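Methanol--corrinoid protein co-methyltransferase (Methanosarcina barkeri, PDB 2I2X) transfers the methyl group of methanol to the cob(I)amide carried by its partner MtaC, the first step of methanogenesis from methanol. Local coordinates at residues M357-D360 / R361-P365; Y376-G379 / Q380-V383. All coordinates share one frame; numbering follows the deposited sequence.

Interaction 1: M357-D360 / R361-P365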
loop_
_atom_site.group_PDB
_atom_site.type_symbol
_atom_site.label_atom_id
_atom_site.label_comp_id
_atom_site.label_asym_id
_atom_site.label_seq_id
_atom_site.Cartn_x
_atom_site.Cartn_y
_atom_site.Cartn_z
ATOM N N MET A 357 14.002 -6.983 -15.923
ATOM C CA MET A 357 15.371 -7.200 -15.516
ATOM C C MET A 357 16.147 -5.910 -15.750
ATOM O O MET A 357 16.787 -5.393 -14.829
ATOM C CB MET A 357 15.977 -8.409 -16.264
ATOM C CG MET A 357 17.457 -8.672 -16.011
ATOM S SD MET A 357 18.609 -7.515 -16.823
ATOM C CE MET A 357 18.299 -7.865 -18.571
ATOM N N LEU A 358 16.099 -5.399 -16.972
ATOM C CA LEU A 358 16.907 -4.214 -17.356
ATOM C C LEU A 358 16.614 -2.958 -16.500
ATOM O O LEU A 358 17.526 -2.144 -16.209
ATOM C CB LEU A 358 16.769 -3.899 -18.864
ATOM C CG LEU A 358 17.632 -2.750 -19.392
ATOM C CD1 LEU A 358 19.125 -2.993 -19.095
ATOM C CD2 LEU A 358 17.412 -2.519 -20.898
ATOM N N SER A 359 15.348 -2.817 -16.118
ATOM C CA SER A 359 14.882 -1.788 -15.172
ATOM C C SER A 359 15.842 -1.561 -13.998
ATOM O O SER A 359 16.166 -0.421 -13.625
ATOM C CB SER A 359 13.515 -2.214 -14.624
ATOM O OG SER A 359 13.141 -1.441 -13.486
ATOM N N ASP A 360 16.294 -2.652 -13.410
ATOM C CA ASP A 360 17.023 -2.572 -12.165
ATOM C C ASP A 360 18.454 -3.068 -12.270
ATOM O O ASP A 360 19.208 -2.874 -11.329
ATOM C CB ASP A 360 16.286 -3.366 -11.084
ATOM C CG ASP A 360 14.912 -2.792 -10.772
ATOM O OD1 ASP A 360 14.739 -1.582 -10.951
ATOM O OD2 ASP A 360 14.010 -3.540 -10.325
ATOM N N ARG A 361 18.833 -3.687 -13.397
ATOM C CA ARG A 361 20.182 -4.217 -13.554
ATOM C C ARG A 361 21.280 -3.248 -13.066
ATOM O O ARG A 361 22.300 -3.712 -12.506
ATOM C CB ARG A 361 20.483 -4.717 -15.011
ATOM C CG ARG A 361 22.015 -4.935 -15.281
ATOM C CD ARG A 361 22.413 -5.436 -16.699
ATOM N NE ARG A 361 21.924 -6.778 -16.758
ATOM C CZ ARG A 361 22.612 -7.888 -16.959
ATOM N NH1 ARG A 361 23.909 -7.885 -17.225
ATOM N NH2 ARG A 361 21.922 -9.021 -16.927
ATOM N N TYR A 362 21.087 -1.935 -13.274
ATOM C CA TYR A 362 22.163 -0.970 -12.966
ATOM C C TYR A 362 21.934 -0.167 -11.682
ATOM O O TYR A 362 22.771 0.674 -11.286
ATOM C CB TYR A 362 22.479 -0.052 -14.172
ATOM C CG TYR A 362 22.985 -0.834 -15.382
ATOM C CD1 TYR A 362 24.265 -1.419 -15.387
ATOM C CD2 TYR A 362 22.167 -1.031 -16.503
ATOM C CE1 TYR A 362 24.718 -2.161 -16.491
ATOM C CE2 TYR A 362 22.604 -1.771 -17.600
ATOM C CZ TYR A 362 23.883 -2.320 -17.600
ATOM O OH TYR A 362 24.300 -3.050 -18.693
ATOM N N ARG A 363 20.814 -0.451 -11.026
ATOM C CA ARG A 363 20.476 0.249 -9.823
ATOM C C ARG A 363 21.478 0.035 -8.687
ATOM O O ARG A 363 21.705 0.968 -7.921
ATOM C CB ARG A 363 19.074 -0.127 -9.358
ATOM C CG ARG A 363 18.303 0.999 -8.614
ATOM C CD ARG A 363 16.850 0.551 -8.384
ATOM N NE ARG A 363 16.147 0.661 -9.650
ATOM C CZ ARG A 363 15.656 1.801 -10.144
ATOM N NH1 ARG A 363 15.783 2.963 -9.488
ATOM N NH2 ARG A 363 15.084 1.782 -11.322
ATOM N N ASP A 364 22.066 -1.169 -8.576
ATOM C CA ASP A 364 22.867 -1.561 -7.405
ATOM C C ASP A 364 23.542 -2.905 -7.677
ATOM O O ASP A 364 23.005 -3.714 -8.432
ATOM C CB ASP A 364 21.954 -1.735 -6.201
ATOM C CG ASP A 364 22.690 -1.663 -4.876
ATOM O OD1 ASP A 364 22.978 -2.744 -4.320
ATOM O OD2 ASP A 364 22.990 -0.538 -4.385
ATOM N N PRO A 365 24.722 -3.162 -7.065
ATOM C CA PRO A 365 25.291 -4.492 -7.284
ATOM C C PRO A 365 24.397 -5.621 -6.785
ATOM O O PRO A 365 24.446 -6.728 -7.333
ATOM C CB PRO A 365 26.630 -4.439 -6.518
ATOM C CG PRO A 365 26.502 -3.325 -5.584
ATOM C CD PRO A 365 25.621 -2.321 -6.236
HETATM O O HOH W 1 19.002 -0.545 -14.695
#
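Met357 and Arg361 run side by side in the C-terminal turn of helix 349-361, where the i to i+4 pattern of this TIM-barrel and helix-bundle protein gives way to an i to i+3 bond. Arg361 N donates to Met357 O at 3.0 Å, and Asp360 N shares that acceptor. Along the same flank, Met357 SD sits at the edge of the Arg361 guanidinium, in its plane, 3.4 Å from NE. This N-H to sulfur bond is weak although fairly straight (165°); the stronger partner of the arginine is Asp373. The tight side is Asp360 with Arg363. Arg363 N bonds to Asp360 O at 2.9 Å, and a bend at chi3 (-76°) brings Arg363 NE back to Asp360 OD1 at 3.0 Å, a salt bridge with carboxylate and guanidinium planes nearly perpendicular (83°), NE meeting OD1 from above the carboxylate plane. Asp360 OD2 accepts from Asn301 N and Leu302 N. The looser pair is Leu358 CD1 and Tyr362 CE2, 4.0 Å apart; Phe4 and Leu9 of an MtaC chain pack on these residues, and its Asp3 bonds Tyr362 OH. One water replaces the next helical bond, donating to Leu358 O at 2.7 Å and accepting from Tyr362 N at 2.9 Å.

Interaction 2: Y376-G379 / Q380-V383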
loop_
_atom_site.group_PDB
_atom_site.type_symbol
_atom_site.label_atom_id
_atom_site.label_comp_id
_atom_site.label_asym_id
_atom_site.label_seq_id
_atom_site.Cartn_x
_atom_site.Cartn_y
_atom_site.Cartn_z
ATOM N N TYR A 376 21.990 -17.213 -13.195
ATOM C CA TYR A 376 22.229 -18.507 -13.830
ATOM C C TYR A 376 23.721 -18.849 -13.729
ATOM O O TYR A 376 24.095 -19.974 -13.399
ATOM C CB TYR A 376 21.782 -18.476 -15.304
ATOM C CG TYR A 376 21.922 -19.800 -16.011
ATOM C CD1 TYR A 376 23.111 -20.148 -16.691
ATOM C CD2 TYR A 376 20.875 -20.725 -15.984
ATOM C CE1 TYR A 376 23.244 -21.417 -17.323
ATOM C CE2 TYR A 376 20.973 -21.969 -16.614
ATOM C CZ TYR A 376 22.147 -22.328 -17.272
ATOM O OH TYR A 376 22.189 -23.576 -17.869
ATOM N N ARG A 377 24.558 -17.864 -14.015
ATOM C CA ARG A 377 26.006 -18.026 -13.964
ATOM C C ARG A 377 26.445 -18.423 -12.536
ATOM O O ARG A 377 27.247 -19.353 -12.366
ATOM C CB ARG A 377 26.687 -16.746 -14.450
ATOM C CG ARG A 377 28.186 -16.734 -14.401
ATOM C CD ARG A 377 28.766 -15.414 -14.914
ATOM N NE ARG A 377 30.175 -15.229 -14.542
ATOM C CZ ARG A 377 30.942 -14.196 -14.928
ATOM N NH1 ARG A 377 30.452 -13.230 -15.700
ATOM N NH2 ARG A 377 32.207 -14.117 -14.524
ATOM N N VAL A 378 25.887 -17.756 -11.524
ATOM C CA VAL A 378 26.176 -18.105 -10.144
ATOM C C VAL A 378 25.681 -19.504 -9.880
ATOM O O VAL A 378 26.367 -20.283 -9.261
ATOM C CB VAL A 378 25.571 -17.118 -9.142
ATOM C CG1 VAL A 378 25.674 -17.661 -7.703
ATOM C CG2 VAL A 378 26.252 -15.753 -9.265
ATOM N N GLY A 379 24.505 -19.828 -10.410
ATOM C CA GLY A 379 24.027 -21.213 -10.488
ATOM C C GLY A 379 25.077 -22.223 -10.978
ATOM O O GLY A 379 25.251 -23.281 -10.344
ATOM N N GLN A 380 25.762 -21.908 -12.088
ATOM C CA GLN A 380 26.744 -22.827 -12.698
ATOM C C GLN A 380 27.967 -23.039 -11.785
ATOM O O GLN A 380 28.573 -24.127 -11.763
ATOM C CB GLN A 380 27.234 -22.330 -14.068
ATOM C CG GLN A 380 26.253 -22.492 -15.206
ATOM C CD GLN A 380 26.648 -21.696 -16.453
ATOM O OE1 GLN A 380 26.982 -20.506 -16.378
ATOM N NE2 GLN A 380 26.589 -22.346 -17.609
ATOM N N SER A 381 28.307 -21.999 -11.031
ATOM C CA SER A 381 29.495 -22.029 -10.217
ATOM C C SER A 381 29.222 -22.894 -8.995
ATOM O O SER A 381 30.148 -23.489 -8.416
ATOM C CB SER A 381 29.924 -20.613 -9.820
ATOM O OG SER A 381 29.138 -20.124 -8.755
ATOM N N ILE A 382 27.955 -22.992 -8.620
ATOM C CA ILE A 382 27.566 -23.864 -7.520
ATOM C C ILE A 382 27.603 -25.344 -7.906
ATOM O O ILE A 382 28.167 -26.159 -7.175
ATOM C CB ILE A 382 26.162 -23.481 -6.981
ATOM C CG1 ILE A 382 26.223 -22.051 -6.381
ATOM C CG2 ILE A 382 25.606 -24.565 -5.994
ATOM C CD1 ILE A 382 24.887 -21.407 -6.184
ATOM N N VAL A 383 26.994 -25.703 -9.038
ATOM C CA VAL A 383 26.783 -27.110 -9.335
ATOM C C VAL A 383 28.104 -27.783 -9.701
ATOM O O VAL A 383 28.271 -28.990 -9.490
ATOM C CB VAL A 383 25.691 -27.346 -10.430
ATOM C CG1 VAL A 383 24.357 -26.783 -9.981
ATOM C CG2 VAL A 383 26.107 -26.754 -11.776
#
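The last turns of helix 372-383 hold this contact, in which Tyr376 meets Gln380 and Val378 meets Ile382, each pair one turn apart. Gln380 N donates to Tyr376 O at 2.9 Å, and the series of i to i+4 bonds continues as far as Val383 N on Gly379 O. On one flank the Gln380 amide comes to the edge of the Tyr376 ring, with NE2 3.5 Å from CE1. The two planes are 56° apart, so this is an oblique edge contact and not a stack. Because CG of Tyr376 lies anti to the backbone N (chi1 -177°), the ring leans along the helix toward Gln380; its hydroxyl is bonded to Tyr11 O. Gln380 OE1 lies nearer the backbone, 3.6 Å from Arg377 CA.

Further round, Ser381 adopts the helical serine motif in which the hydroxyl turns back on a carbonyl of the preceding turn. With chi1 at 79°, OG stands between its own N and carbonyl carbon and donates to Val378 O at 2.8 Å, on a lone pair. Ile382 N reaches the same oxygen at 3.2 Å, so Val378 O is gripped by two donors, and the hydroxyl is satisfied within the helix.

The apolar flank is built from Val378 and Ile382. Val378 CG1 and Ile382 CD1 meet at 4.1 Å as the two side chains cross at a slant, and both residues rest on Ile275 of helix 273-280. Arg377 points elsewhere: its fully extended chain carries the guanidinium to salt bridges with Glu399 and Glu406 on helix 389-409.

In the fold
Following the chain from the N terminus, interaction 1 comes first, at the end of helix 349-361, and interaction 2 follows within helix 372-383. Each closes only a local turn; they lie in series, neither nesting nor crossing. Their centres are 20 Å apart and their nearest atoms about 9 Å, so they do not touch, yet Arg361 reaches forward to Asp373 and Met357 to Tyr372, joining the first turn to the start of helix 372-383. Residues 361-365 and 380-383 both pack on helix 240-259. Interaction 1 also faces an MtaC chain and the second MtaB subunit, whereas interaction 2 stays inside its own chain, between helices 273-280 and 389-409.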